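Local coordinates for protein thioredoxin reductase (Streptomyces clavuligerus, PDB 4NTD) that is an FAD-containing oxidoreductase of the thioredoxin reductase family that binds glutathione and probably forms the disulfide bond of the natural product holomycin, at residues G183-A188 with H203-T208; A45-A50 with R91-G96; D107-E112 with D263-A268; E153-D158 with V255-V260. All coordinates share one frame; numbering follows the deposited sequence.

Contact 1 of 4, residues G183-A188 with H203-T208; sequences GAVRHA and HGLELT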
loop_
_atom_site.group_PDB
_atom_site.type_symbol
_atom_site.label_atom_id
_atom_site.label_comp_id
_atom_site.label_asym_id
_atom_site.label_seq_id
_atom_site.Cartn_x
_atom_site.Cartn_y
_atom_site.Cartn_z
ATOM N N GLY A 183 22.892 -11.777 -5.451
ATOM C CA GLY A 183 22.572 -10.565 -4.700
ATOM C C GLY A 183 23.323 -10.391 -3.387
ATOM O O GLY A 183 23.135 -9.388 -2.701
ATOM N N ALA A 184 24.182 -11.350 -3.039
ATOM C CA ALA A 184 24.850 -11.354 -1.732
ATOM C C ALA A 184 25.754 -10.140 -1.482
ATOM O O ALA A 184 25.794 -9.623 -0.364
ATOM C CB ALA A 184 25.642 -12.641 -1.547
ATOM N N VAL A 185 26.480 -9.694 -2.506
ATOM C CA VAL A 185 27.371 -8.537 -2.355
ATOM C C VAL A 185 26.568 -7.284 -2.007
ATOM O O VAL A 185 26.870 -6.605 -1.026
ATOM C CB VAL A 185 28.230 -8.287 -3.618
ATOM C CG1 VAL A 185 28.981 -6.963 -3.514
ATOM C CG2 VAL A 185 29.221 -9.423 -3.817
ATOM N N ARG A 186 25.543 -6.987 -2.804
ATOM C CA ARG A 186 24.681 -5.833 -2.538
ATOM C C ARG A 186 24.000 -5.949 -1.172
ATOM O O ARG A 186 23.802 -4.945 -0.485
ATOM C CB ARG A 186 23.640 -5.647 -3.648
ATOM C CG ARG A 186 24.215 -5.099 -4.948
ATOM C CD ARG A 186 23.140 -4.786 -5.983
ATOM N NE ARG A 186 22.961 -3.346 -6.197
ATOM C CZ ARG A 186 22.128 -2.555 -5.518
ATOM N NH1 ARG A 186 21.357 -3.028 -4.541
ATOM N NH2 ARG A 186 22.067 -1.263 -5.821
ATOM N N HIS A 187 23.663 -7.174 -0.771
ATOM C CA HIS A 187 23.023 -7.403 0.526
ATOM C C HIS A 187 23.951 -7.057 1.693
ATOM O O HIS A 187 23.516 -6.463 2.680
ATOM C CB HIS A 187 22.529 -8.851 0.645
ATOM C CG HIS A 187 21.255 -8.990 1.415
ATOM N ND1 HIS A 187 20.096 -8.342 1.048
ATOM C CD2 HIS A 187 20.950 -9.711 2.519
ATOM C CE1 HIS A 187 19.133 -8.651 1.898
ATOM N NE2 HIS A 187 19.625 -9.481 2.799
ATOM N N ALA A 188 25.227 -7.423 1.579
ATOM C CA ALA A 188 26.219 -7.074 2.599
ATOM C C ALA A 188 26.403 -5.557 2.706
ATOM O O ALA A 188 26.498 -5.013 3.808
ATOM C CB ALA A 188 27.551 -7.750 2.304
ATOM N N HIS A 203 31.918 -18.085 -0.280
ATOM C CA HIS A 203 31.310 -19.369 -0.668
ATOM C C HIS A 203 31.489 -19.666 -2.168
ATOM O O HIS A 203 30.599 -20.221 -2.815
ATOM C CB HIS A 203 29.819 -19.355 -0.284
ATOM C CG HIS A 203 29.165 -20.701 -0.299
ATOM N ND1 HIS A 203 29.630 -21.756 0.451
ATOM C CD2 HIS A 203 28.067 -21.155 -0.946
ATOM C CE1 HIS A 203 28.858 -22.810 0.256
ATOM N NE2 HIS A 203 27.899 -22.471 -0.587
ATOM N N GLY A 204 32.636 -19.271 -2.721
ATOM C CA GLY A 204 32.913 -19.452 -4.150
ATOM C C GLY A 204 32.078 -18.615 -5.113
ATOM O O GLY A 204 32.058 -18.894 -6.314
ATOM N N LEU A 205 31.387 -17.597 -4.600
ATOM C CA LEU A 205 30.670 -16.641 -5.444
ATOM C C LEU A 205 31.669 -15.841 -6.276
ATOM O O LEU A 205 32.680 -15.375 -5.749
ATOM C CB LEU A 205 29.852 -15.688 -4.568
ATOM C CG LEU A 205 28.863 -14.728 -5.227
ATOM C CD1 LEU A 205 27.746 -15.490 -5.923
ATOM C CD2 LEU A 205 28.297 -13.796 -4.165
ATOM N N GLU A 206 31.390 -15.683 -7.568
ATOM C CA GLU A 206 32.256 -14.900 -8.451
ATOM C C GLU A 206 32.100 -13.415 -8.138
ATOM O O GLU A 206 31.013 -12.856 -8.300
ATOM C CB GLU A 206 31.913 -15.151 -9.925
ATOM C CG GLU A 206 32.051 -16.600 -10.388
ATOM C CD GLU A 206 33.484 -17.012 -10.691
ATOM O OE1 GLU A 206 34.428 -16.309 -10.272
ATOM O OE2 GLU A 206 33.665 -18.056 -11.354
ATOM N N LEU A 207 33.182 -12.787 -7.681
ATOM C CA LEU A 207 33.198 -11.350 -7.392
ATOM C C LEU A 207 33.871 -10.593 -8.533
ATOM O O LEU A 207 34.897 -11.030 -9.055
ATOM C CB LEU A 207 33.950 -11.065 -6.086
ATOM C CG LEU A 207 33.181 -10.954 -4.761
ATOM C CD1 LEU A 207 31.907 -11.791 -4.728
ATOM C CD2 LEU A 207 34.111 -11.320 -3.610
ATOM N N THR A 208 33.289 -9.456 -8.906
ATOM C CA THR A 208 33.883 -8.572 -9.905
ATOM C C THR A 208 34.825 -7.585 -9.223
ATOM O O THR A 208 34.852 -7.488 -7.994
ATOM C CB THR A 208 32.806 -7.778 -10.669
ATOM O OG1 THR A 208 32.140 -6.878 -9.773
ATOM C CG2 THR A 208 31.784 -8.719 -11.302
#

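Contact 2 of 4, residues A45-A50 with R91-G96; sequences AALVLA and RAEVSG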
loop_
_atom_site.group_PDB
_atom_site.type_symbol
_atom_site.label_atom_id
_atom_site.label_comp_id
_atom_site.label_asym_id
_atom_site.label_seq_id
_atom_site.Cartn_x
_atom_site.Cartn_y
_atom_site.Cartn_z
ATOM N N ALA A 45 -8.016 -6.831 0.634
ATOM C CA ALA A 45 -8.888 -6.854 -0.542
ATOM C C ALA A 45 -10.300 -7.296 -0.148
ATOM O O ALA A 45 -11.284 -6.641 -0.494
ATOM C CB ALA A 45 -8.322 -7.768 -1.622
ATOM N N ALA A 46 -10.389 -8.399 0.592
ATOM C CA ALA A 46 -11.677 -8.930 1.046
ATOM C C ALA A 46 -12.422 -7.963 1.968
ATOM O O ALA A 46 -13.648 -7.858 1.899
ATOM C CB ALA A 46 -11.483 -10.271 1.742
ATOM N N LEU A 47 -11.682 -7.264 2.826
ATOM C CA LEU A 47 -12.277 -6.312 3.765
ATOM C C LEU A 47 -13.040 -5.212 3.025
ATOM O O LEU A 47 -14.203 -4.938 3.332
ATOM C CB LEU A 47 -11.195 -5.701 4.663
ATOM C CG LEU A 47 -11.620 -4.620 5.665
ATOM C CD1 LEU A 47 -12.758 -5.102 6.550
ATOM C CD2 LEU A 47 -10.432 -4.184 6.509
ATOM N N VAL A 48 -12.389 -4.600 2.042
ATOM C CA VAL A 48 -13.004 -3.516 1.270
ATOM C C VAL A 48 -14.158 -4.051 0.408
ATOM O O VAL A 48 -15.215 -3.422 0.322
ATOM C CB VAL A 48 -11.950 -2.769 0.419
ATOM C CG1 VAL A 48 -12.604 -1.751 -0.508
ATOM C CG2 VAL A 48 -10.935 -2.083 1.328
ATOM N N LEU A 49 -13.964 -5.217 -0.205
ATOM C CA LEU A 49 -15.000 -5.819 -1.052
ATOM C C LEU A 49 -16.253 -6.225 -0.272
ATOM O O LEU A 49 -17.371 -6.014 -0.745
ATOM C CB LEU A 49 -14.446 -7.024 -1.819
ATOM C CG LEU A 49 -13.435 -6.685 -2.917
ATOM C CD1 LEU A 49 -12.673 -7.930 -3.345
ATOM C CD2 LEU A 49 -14.120 -6.030 -4.109
ATOM N N ALA A 50 -16.069 -6.800 0.916
ATOM C CA ALA A 50 -17.200 -7.180 1.770
ATOM C C ALA A 50 -17.951 -5.946 2.276
ATOM O O ALA A 50 -19.181 -5.947 2.343
ATOM C CB ALA A 50 -16.729 -8.036 2.938
ATOM N N ARG A 91 -9.016 -11.576 9.945
ATOM C CA ARG A 91 -10.032 -12.575 9.613
ATOM C C ARG A 91 -11.354 -12.292 10.329
ATOM O O ARG A 91 -12.427 -12.474 9.750
ATOM C CB ARG A 91 -9.545 -13.987 9.955
ATOM C CG ARG A 91 -8.522 -14.551 8.980
ATOM C CD ARG A 91 -8.331 -16.050 9.171
ATOM N NE ARG A 91 -7.986 -16.404 10.546
ATOM C CZ ARG A 91 -6.743 -16.471 11.012
ATOM N NH1 ARG A 91 -5.718 -16.206 10.214
ATOM N NH2 ARG A 91 -6.521 -16.806 12.276
ATOM N N ALA A 92 -11.271 -11.848 11.582
ATOM C CA ALA A 92 -12.462 -11.491 12.361
ATOM C C ALA A 92 -13.192 -10.290 11.756
ATOM O O ALA A 92 -14.419 -10.290 11.672
ATOM C CB ALA A 92 -12.092 -11.211 13.812
ATOM N N GLU A 93 -12.437 -9.280 11.323
ATOM C CA GLU A 93 -13.021 -8.117 10.644
ATOM C C GLU A 93 -13.752 -8.552 9.379
ATOM O O GLU A 93 -14.917 -8.212 9.173
ATOM C CB GLU A 93 -11.938 -7.095 10.273
ATOM C CG GLU A 93 -11.324 -6.367 11.460
ATOM C CD GLU A 93 -10.140 -5.489 11.086
ATOM O OE1 GLU A 93 -9.515 -5.709 10.022
ATOM O OE2 GLU A 93 -9.819 -4.574 11.871
ATOM N N VAL A 94 -13.061 -9.324 8.548
ATOM C CA VAL A 94 -13.585 -9.751 7.253
ATOM C C VAL A 94 -14.821 -10.650 7.400
ATOM O O VAL A 94 -15.820 -10.452 6.703
ATOM C CB VAL A 94 -12.475 -10.440 6.420
ATOM C CG1 VAL A 94 -13.043 -11.138 5.196
ATOM C CG2 VAL A 94 -11.431 -9.417 5.993
ATOM N N SER A 95 -14.763 -11.622 8.308
ATOM C CA SER A 95 -15.898 -12.520 8.536
ATOM C C SER A 95 -17.097 -11.781 9.149
ATOM O O SER A 95 -18.248 -12.136 8.888
ATOM C CB SER A 95 -15.489 -13.714 9.405
ATOM O OG SER A 95 -15.158 -13.308 10.717
ATOM N N GLY A 96 -16.825 -10.743 9.939
ATOM C CA GLY A 96 -17.876 -9.898 10.513
ATOM C C GLY A 96 -18.748 -9.214 9.471
ATOM O O GLY A 96 -19.927 -8.946 9.721
#

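Contact 3 of 4, residues D107-E112 with D263-A268; sequences DDVERE and DGLLTA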
loop_
_atom_site.group_PDB
_atom_site.type_symbol
_atom_site.label_atom_id
_atom_site.label_comp_id
_atom_site.label_asym_id
_atom_site.label_seq_id
_atom_site.Cartn_x
_atom_site.Cartn_y
_atom_site.Cartn_z
ATOM N N ASP A 107 -6.110 -25.357 -6.749
ATOM C CA ASP A 107 -5.177 -25.930 -7.721
ATOM C C ASP A 107 -5.546 -25.651 -9.182
ATOM O O ASP A 107 -4.802 -26.034 -10.081
ATOM C CB ASP A 107 -4.979 -27.430 -7.469
ATOM C CG ASP A 107 -6.154 -28.271 -7.916
ATOM O OD1 ASP A 107 -7.286 -27.753 -7.999
ATOM O OD2 ASP A 107 -5.934 -29.470 -8.182
ATOM N N ASP A 108 -6.669 -24.974 -9.421
ATOM C CA ASP A 108 -7.031 -24.563 -10.779
ATOM C C ASP A 108 -8.021 -23.400 -10.786
ATOM O O ASP A 108 -8.920 -23.334 -9.947
ATOM C CB ASP A 108 -7.625 -25.743 -11.561
ATOM C CG ASP A 108 -7.817 -25.435 -13.038
ATOM O OD1 ASP A 108 -6.904 -24.851 -13.657
ATOM O OD2 ASP A 108 -8.882 -25.783 -13.586
ATOM N N VAL A 109 -7.830 -22.485 -11.735
ATOM C CA VAL A 109 -8.799 -21.431 -12.030
ATOM C C VAL A 109 -9.001 -21.399 -13.546
ATOM O O VAL A 109 -8.037 -21.259 -14.298
ATOM C CB VAL A 109 -8.320 -20.046 -11.544
ATOM C CG1 VAL A 109 -9.385 -18.986 -11.805
ATOM C CG2 VAL A 109 -7.970 -20.086 -10.062
ATOM N N GLU A 110 -10.253 -21.542 -13.984
ATOM C CA GLU A 110 -10.590 -21.568 -15.409
ATOM C C GLU A 110 -11.547 -20.432 -15.754
ATOM O O GLU A 110 -12.534 -20.213 -15.053
ATOM C CB GLU A 110 -11.228 -22.909 -15.780
ATOM C CG GLU A 110 -11.555 -23.061 -17.261
ATOM C CD GLU A 110 -12.003 -24.464 -17.631
ATOM O OE1 GLU A 110 -12.001 -24.786 -18.839
ATOM O OE2 GLU A 110 -12.357 -25.248 -16.723
ATOM N N ARG A 111 -11.259 -19.730 -16.847
ATOM C CA ARG A 111 -12.063 -18.588 -17.275
ATOM C C ARG A 111 -13.211 -19.013 -18.189
ATOM O O ARG A 111 -13.038 -19.881 -19.049
ATOM C CB ARG A 111 -11.180 -17.570 -17.999
ATOM C CG ARG A 111 -11.898 -16.279 -18.361
ATOM C CD ARG A 111 -10.941 -15.107 -18.414
ATOM N NE ARG A 111 -9.952 -15.211 -19.489
ATOM C CZ ARG A 111 -10.011 -14.580 -20.665
ATOM N NH1 ARG A 111 -9.036 -14.762 -21.550
ATOM N NH2 ARG A 111 -11.022 -13.770 -20.973
ATOM N N GLU A 112 -14.377 -18.393 -17.982
ATOM C CA GLU A 112 -15.562 -18.631 -18.806
ATOM C C GLU A 112 -16.138 -17.287 -19.270
ATOM O O GLU A 112 -15.731 -16.229 -18.789
ATOM C CB GLU A 112 -16.633 -19.410 -18.021
ATOM C CG GLU A 112 -16.115 -20.341 -16.926
ATOM C CD GLU A 112 -15.626 -21.679 -17.453
ATOM O OE1 GLU A 112 -15.784 -21.943 -18.664
ATOM O OE2 GLU A 112 -15.088 -22.472 -16.648
ATOM N N ASP A 263 2.757 -17.979 -8.732
ATOM C CA ASP A 263 1.957 -17.402 -9.818
ATOM C C ASP A 263 1.497 -18.427 -10.866
ATOM O O ASP A 263 1.083 -18.051 -11.963
ATOM C CB ASP A 263 2.724 -16.245 -10.488
ATOM C CG ASP A 263 4.058 -16.673 -11.085
ATOM O OD1 ASP A 263 4.352 -17.888 -11.130
ATOM O OD2 ASP A 263 4.822 -15.782 -11.511
ATOM N N GLY A 264 1.549 -19.712 -10.522
ATOM C CA GLY A 264 1.144 -20.774 -11.443
ATOM C C GLY A 264 -0.282 -20.637 -11.957
ATOM O O GLY A 264 -0.549 -20.898 -13.130
ATOM N N LEU A 265 -1.197 -20.221 -11.083
ATOM C CA LEU A 265 -2.597 -20.034 -11.473
ATOM C C LEU A 265 -2.753 -18.881 -12.462
ATOM O O LEU A 265 -3.608 -18.927 -13.347
ATOM C CB LEU A 265 -3.482 -19.794 -10.244
ATOM C CG LEU A 265 -3.563 -20.947 -9.239
ATOM C CD1 LEU A 265 -4.212 -20.485 -7.942
ATOM C CD2 LEU A 265 -4.319 -22.135 -9.824
ATOM N N LEU A 266 -1.923 -17.852 -12.306
ATOM C CA LEU A 266 -1.937 -16.700 -13.208
ATOM C C LEU A 266 -1.373 -17.072 -14.580
ATOM O O LEU A 266 -1.939 -16.701 -15.609
ATOM C CB LEU A 266 -1.152 -15.534 -12.598
ATOM C CG LEU A 266 -1.727 -14.992 -11.282
ATOM C CD1 LEU A 266 -0.718 -14.105 -10.566
ATOM C CD2 LEU A 266 -3.026 -14.238 -11.529
ATOM N N THR A 267 -0.267 -17.811 -14.589
ATOM C CA THR A 267 0.317 -18.309 -15.836
ATOM C C THR A 267 -0.678 -19.181 -16.609
ATOM O O THR A 267 -0.821 -19.032 -17.825
ATOM C CB THR A 267 1.611 -19.103 -15.567
ATOM O OG1 THR A 267 2.564 -18.251 -14.918
ATOM C CG2 THR A 267 2.218 -19.630 -16.868
ATOM N N ALA A 268 -1.372 -20.071 -15.901
ATOM C CA ALA A 268 -2.350 -20.970 -16.525
ATOM C C ALA A 268 -3.546 -20.219 -17.122
ATOM O O ALA A 268 -4.132 -20.665 -18.109
ATOM C CB ALA A 268 -2.827 -22.013 -15.525
HETATM O O HOH W 1 -5.379 -21.149 -13.319
HETATM O O HOH W 2 -6.891 -21.398 -17.043
#

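Contact 4 of 4, residues E153-D158 with V255-V260; sequences ERWGKD and VVPRMV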
loop_
_atom_site.group_PDB
_atom_site.type_symbol
_atom_site.label_atom_id
_atom_site.label_comp_id
_atom_site.label_asym_id
_atom_site.label_seq_id
_atom_site.Cartn_x
_atom_site.Cartn_y
_atom_site.Cartn_z
ATOM N N GLU A 153 16.598 -24.749 10.076
ATOM C CA GLU A 153 16.256 -24.714 11.489
ATOM C C GLU A 153 16.214 -23.281 12.033
ATOM O O GLU A 153 15.358 -22.951 12.854
ATOM C CB GLU A 153 17.245 -25.571 12.289
ATOM C CG GLU A 153 17.125 -27.071 12.028
ATOM C CD GLU A 153 17.887 -27.541 10.800
ATOM O OE1 GLU A 153 18.509 -26.702 10.114
ATOM O OE2 GLU A 153 17.858 -28.758 10.520
ATOM N N ARG A 154 17.132 -22.438 11.564
ATOM C CA ARG A 154 17.274 -21.079 12.092
ATOM C C ARG A 154 16.546 -19.992 11.295
ATOM O O ARG A 154 16.524 -18.836 11.717
ATOM C CB ARG A 154 18.763 -20.732 12.217
ATOM C CG ARG A 154 19.579 -21.719 13.049
ATOM C CD ARG A 154 18.954 -22.043 14.401
ATOM N NE ARG A 154 18.770 -20.860 15.240
ATOM C CZ ARG A 154 18.205 -20.869 16.447
ATOM N NH1 ARG A 154 17.753 -22.002 16.979
ATOM N NH2 ARG A 154 18.085 -19.737 17.130
ATOM N N TRP A 155 15.955 -20.360 10.157
ATOM C CA TRP A 155 15.204 -19.422 9.308
ATOM C C TRP A 155 14.124 -18.689 10.108
ATOM O O TRP A 155 13.297 -19.319 10.771
ATOM C CB TRP A 155 14.583 -20.180 8.130
ATOM C CG TRP A 155 13.693 -19.385 7.199
ATOM C CD1 TRP A 155 12.369 -19.613 6.950
ATOM C CD2 TRP A 155 14.070 -18.277 6.362
ATOM N NE1 TRP A 155 11.895 -18.713 6.025
ATOM C CE2 TRP A 155 12.917 -17.882 5.649
ATOM C CE3 TRP A 155 15.266 -17.578 6.152
ATOM C CZ2 TRP A 155 12.924 -16.819 4.742
ATOM C CZ3 TRP A 155 15.270 -16.518 5.249
ATOM C CH2 TRP A 155 14.106 -16.152 4.556
ATOM N N GLY A 156 14.155 -17.358 10.057
ATOM C CA GLY A 156 13.195 -16.522 10.783
ATOM C C GLY A 156 13.587 -16.178 12.211
ATOM O O GLY A 156 12.950 -15.329 12.842
ATOM N N LYS A 157 14.629 -16.834 12.724
ATOM C CA LYS A 157 15.136 -16.573 14.068
ATOM C C LYS A 157 16.429 -15.759 13.980
ATOM O O LYS A 157 16.430 -14.567 14.289
ATOM C CB LYS A 157 15.361 -17.887 14.824
ATOM C CG LYS A 157 14.086 -18.684 15.060
ATOM C CD LYS A 157 14.376 -20.014 15.736
ATOM C CE LYS A 157 13.116 -20.852 15.877
ATOM N NZ LYS A 157 13.278 -21.921 16.900
ATOM N N ASP A 158 17.516 -16.400 13.552
ATOM C CA ASP A 158 18.803 -15.719 13.360
ATOM C C ASP A 158 19.508 -16.094 12.042
ATOM O O ASP A 158 20.667 -15.733 11.830
ATOM C CB ASP A 158 19.721 -15.930 14.577
ATOM C CG ASP A 158 19.704 -17.356 15.094
ATOM O OD1 ASP A 158 19.905 -17.549 16.311
ATOM O OD2 ASP A 158 19.479 -18.287 14.295
ATOM N N VAL A 255 20.872 -14.224 4.238
ATOM C CA VAL A 255 20.961 -14.764 2.886
ATOM C C VAL A 255 19.986 -14.016 1.987
ATOM O O VAL A 255 19.048 -13.382 2.473
ATOM C CB VAL A 255 20.638 -16.276 2.839
ATOM C CG1 VAL A 255 21.630 -17.059 3.682
ATOM C CG2 VAL A 255 19.211 -16.558 3.302
ATOM N N VAL A 256 20.225 -14.078 0.681
ATOM C CA VAL A 256 19.238 -13.662 -0.305
ATOM C C VAL A 256 18.679 -14.941 -0.923
ATOM O O VAL A 256 19.336 -15.564 -1.759
ATOM C CB VAL A 256 19.847 -12.764 -1.401
ATOM C CG1 VAL A 256 18.776 -12.349 -2.401
ATOM C CG2 VAL A 256 20.494 -11.534 -0.781
ATOM N N PRO A 257 17.475 -15.360 -0.494
ATOM C CA PRO A 257 16.900 -16.569 -1.082
ATOM C C PRO A 257 16.551 -16.388 -2.552
ATOM O O PRO A 257 16.454 -15.253 -3.025
ATOM C CB PRO A 257 15.605 -16.777 -0.278
ATOM C CG PRO A 257 15.726 -15.918 0.932
ATOM C CD PRO A 257 16.589 -14.767 0.524
ATOM N N ARG A 258 16.392 -17.496 -3.273
ATOM C CA ARG A 258 15.755 -17.448 -4.584
ATOM C C ARG A 258 14.266 -17.308 -4.310
ATOM O O ARG A 258 13.637 -18.215 -3.760
ATOM C CB ARG A 258 16.037 -18.699 -5.427
ATOM C CG ARG A 258 15.296 -18.698 -6.762
ATOM C CD ARG A 258 15.676 -19.861 -7.668
ATOM N NE ARG A 258 14.787 -19.934 -8.827
ATOM C CZ ARG A 258 13.930 -20.926 -9.058
ATOM N NH1 ARG A 258 13.856 -21.950 -8.221
ATOM N NH2 ARG A 258 13.158 -20.901 -10.135
ATOM N N MET A 259 13.708 -16.154 -4.665
ATOM C CA MET A 259 12.309 -15.851 -4.366
ATOM C C MET A 259 11.425 -16.170 -5.556
ATOM O O MET A 259 11.526 -15.534 -6.605
ATOM C CB MET A 259 12.154 -14.391 -3.958
ATOM C CG MET A 259 12.767 -14.103 -2.604
ATOM S SD MET A 259 12.861 -12.342 -2.268
ATOM C CE MET A 259 14.553 -12.254 -1.707
ATOM N N VAL A 260 10.555 -17.159 -5.371
ATOM C CA VAL A 260 9.732 -17.684 -6.447
ATOM C C VAL A 260 8.261 -17.386 -6.161
ATOM O O VAL A 260 7.686 -17.949 -5.226
ATOM C CB VAL A 260 9.944 -19.202 -6.607
ATOM C CG1 VAL A 260 9.179 -19.727 -7.813
ATOM C CG2 VAL A 260 11.430 -19.515 -6.743
#

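Contact 1 of 4, residues G183-A188 with H203-T208
V185 meets L207 through one methyl group from each side, CG2 lying 3.7 Å from CD1 of L207, and the two side chains cross obliquely. The first torsion of V185 (171°) sets CG1 anti to its own backbone N and CG2 anti to the carbonyl carbon, and it is this second branch that reaches the loop. L207 answers in a less regular shape. Its CB leaves the backbone at a slant to the helix, and chi1 of -94° with chi2 of 29° lies off the staggered positions, yet this bent course carries CD1 in against the valine. The CB of L205 points toward the helix, and its CD2 methyl rests 3.9 Å from the CB of A184. More loosely, L205 CD2 stands 4.5 Å from V185 CG2, and one leucine thus spans two successive helix residues. No hydrogen bond passes between 183-188 and 203-208, which are held by methyl groups alone. Elsewhere on helix 184-191, H187 touches glutathione and its NE2 is hydrogen-bonded to the carbonyl oxygen of H161, while R186 forms a salt bridge with D325 of the second subunit. Helix 184-191 is the connection of a beta-alpha-beta unit between the parallel strands 175-178 and 198-201. The loop 203-208 then leads into helix 209-217, capped at its start by the side chain of T208, and V185 also packs on D211 and L215 of that helix.

Contact 2 of 4, residues A45-A50 with R91-G96
V94 spreads its two methyls over A46 and L47 on the neighbouring helix. V94 CG1, anti to the valine's own N (chi1 169°), lies 3.9 Å from A46 CB; V94 CG2, beside that N, covers the backbone of L47, 3.8 Å from its N, and also stands 4.0 Å from its CB. The branched side chain therefore straddles two consecutive residues. The helical segments run nearly alongside each other, their axes 9.0 Å apart and inclined by 24°. On the flank, L47 reaches out with CG anti to its backbone N, and its CD2 approaches E93 OE1 at 3.9 Å. This is packing of a methyl against a carboxylate, whose polar needs are met elsewhere: OE1 accepts from the N of S77 and OE2 from the N of D79, both of the second subunit. A46 and V94 also share L58 of strand 56-60, so both helices lie on the parallel sheet of the Rossmann-type FAD domain. The side-chain contacts at the centre are apolar and buried. With no hydrogen bond across, the helix pair depends on close methyl packing, while the carboxylate of E93, bound by two backbone N-H groups, ties this edge to the second subunit.

Contact 3 of 4, residues D107-E112 with D263-A268
Two waters bridge V109 to the helix that L265 belongs to, both giving a proton to the same carbonyl oxygen. Water 1 is 2.8 Å from V109 O and also donates to L265 O at 2.8 Å; water 2 lies 3.0 Å from V109 O and makes a weak bond, likewise 3.0 Å, to A268 O. Three carbonyl oxygens that could not bond one another are thereby joined through solvent, and no direct hydrogen bond links the segments. Beside the waters, L265 provides the apolar part. Its CG is anti to the carbonyl carbon (chi1 -63°), which sends the side chain toward the strand, and CD2 settles on the backbone, 3.7 Å from D108 N and 3.8 Å from D107 C. The side chain of V109 crosses that of L265 at about a right angle and touches it more lightly, CG2 to CD2 at 4.2 Å. The methyl sits over the classic beta bulge formed by D107 and D108, which both face R123. D108 turns its carboxylate to a salt bridge with R123. Strand and helix run in roughly the same sense, at 31°. L265 also lies close to the bound FAD and to V106, one of its binding residues. Strand 106-112 is an outer strand of the three-stranded antiparallel sheet beside strand 119-124, whose F120 packs on V109. Helix 264-269 follows strand 258-261, and L266 turns from the contact to pack on V137 of strand 134-137 and on V292 and A294 of strand 292-294, in the parallel sheet of the FAD domain.

Contact 4 of 4, residues E153-D158 with V255-V260
W155 reaches across to P257 with the far corner of its six-membered ring, the two side chains standing at about a right angle. CH2 of the W155 indole is 4.0 Å from P257 CG, and the neighbouring CZ3 meets V255 CG2 more loosely at 4.4 Å; both partners approach the ring obliquely. With CG anti to the backbone N (chi1 176°), the tryptophan is thrown forward from the loop, which lets its tip bridge backbones that nowhere come close. Behind it, R154 spans the turn to D158, gripping it side-on: NE gives a nearly straight bond of 2.8 Å (173°) to the syn lone pair of OD2, in the guanidinium plane, while NH2 reaches OD1 at 3.0 Å from above the carboxylate plane. Both ends have further partners, D235 for the arginine and the N of L237 for the aspartate. FAD touches W155 and G156, and P257 packs on H161, a residue that binds glutathione. Strand 258-261 pairs with 141-144, consistent with the two connecting strands between FAD and nucleotide-binding domains in thioredoxin reductases. The contact thus lies where the probable inter-domain connection, the flavin pocket and the glutathione site, which includes C162 and C165, come together.

Contacts 2 and 4 are buried, contacts 1 and 3 only partly so. Contacts 1 and 4 adjoin on one side of the molecule, where H187 packs on V256; contact 2 lies on the opposite side of the centre, about 43 Å from contact 1 between centres. Contacts 3 and 4 follow one another in the chain, as strand 258-261 leads to helix 264-269. Contact 1 sets a helix against a loop in the domain of the second parallel sheet, whereas contact 2 pairs two helices on the sheet of the FAD domain. Contact 4 adds an aromatic ring beside the flavin, while contact 3 alone joins its two segments through water. Contacts 1 and 2 also involve the second subunit.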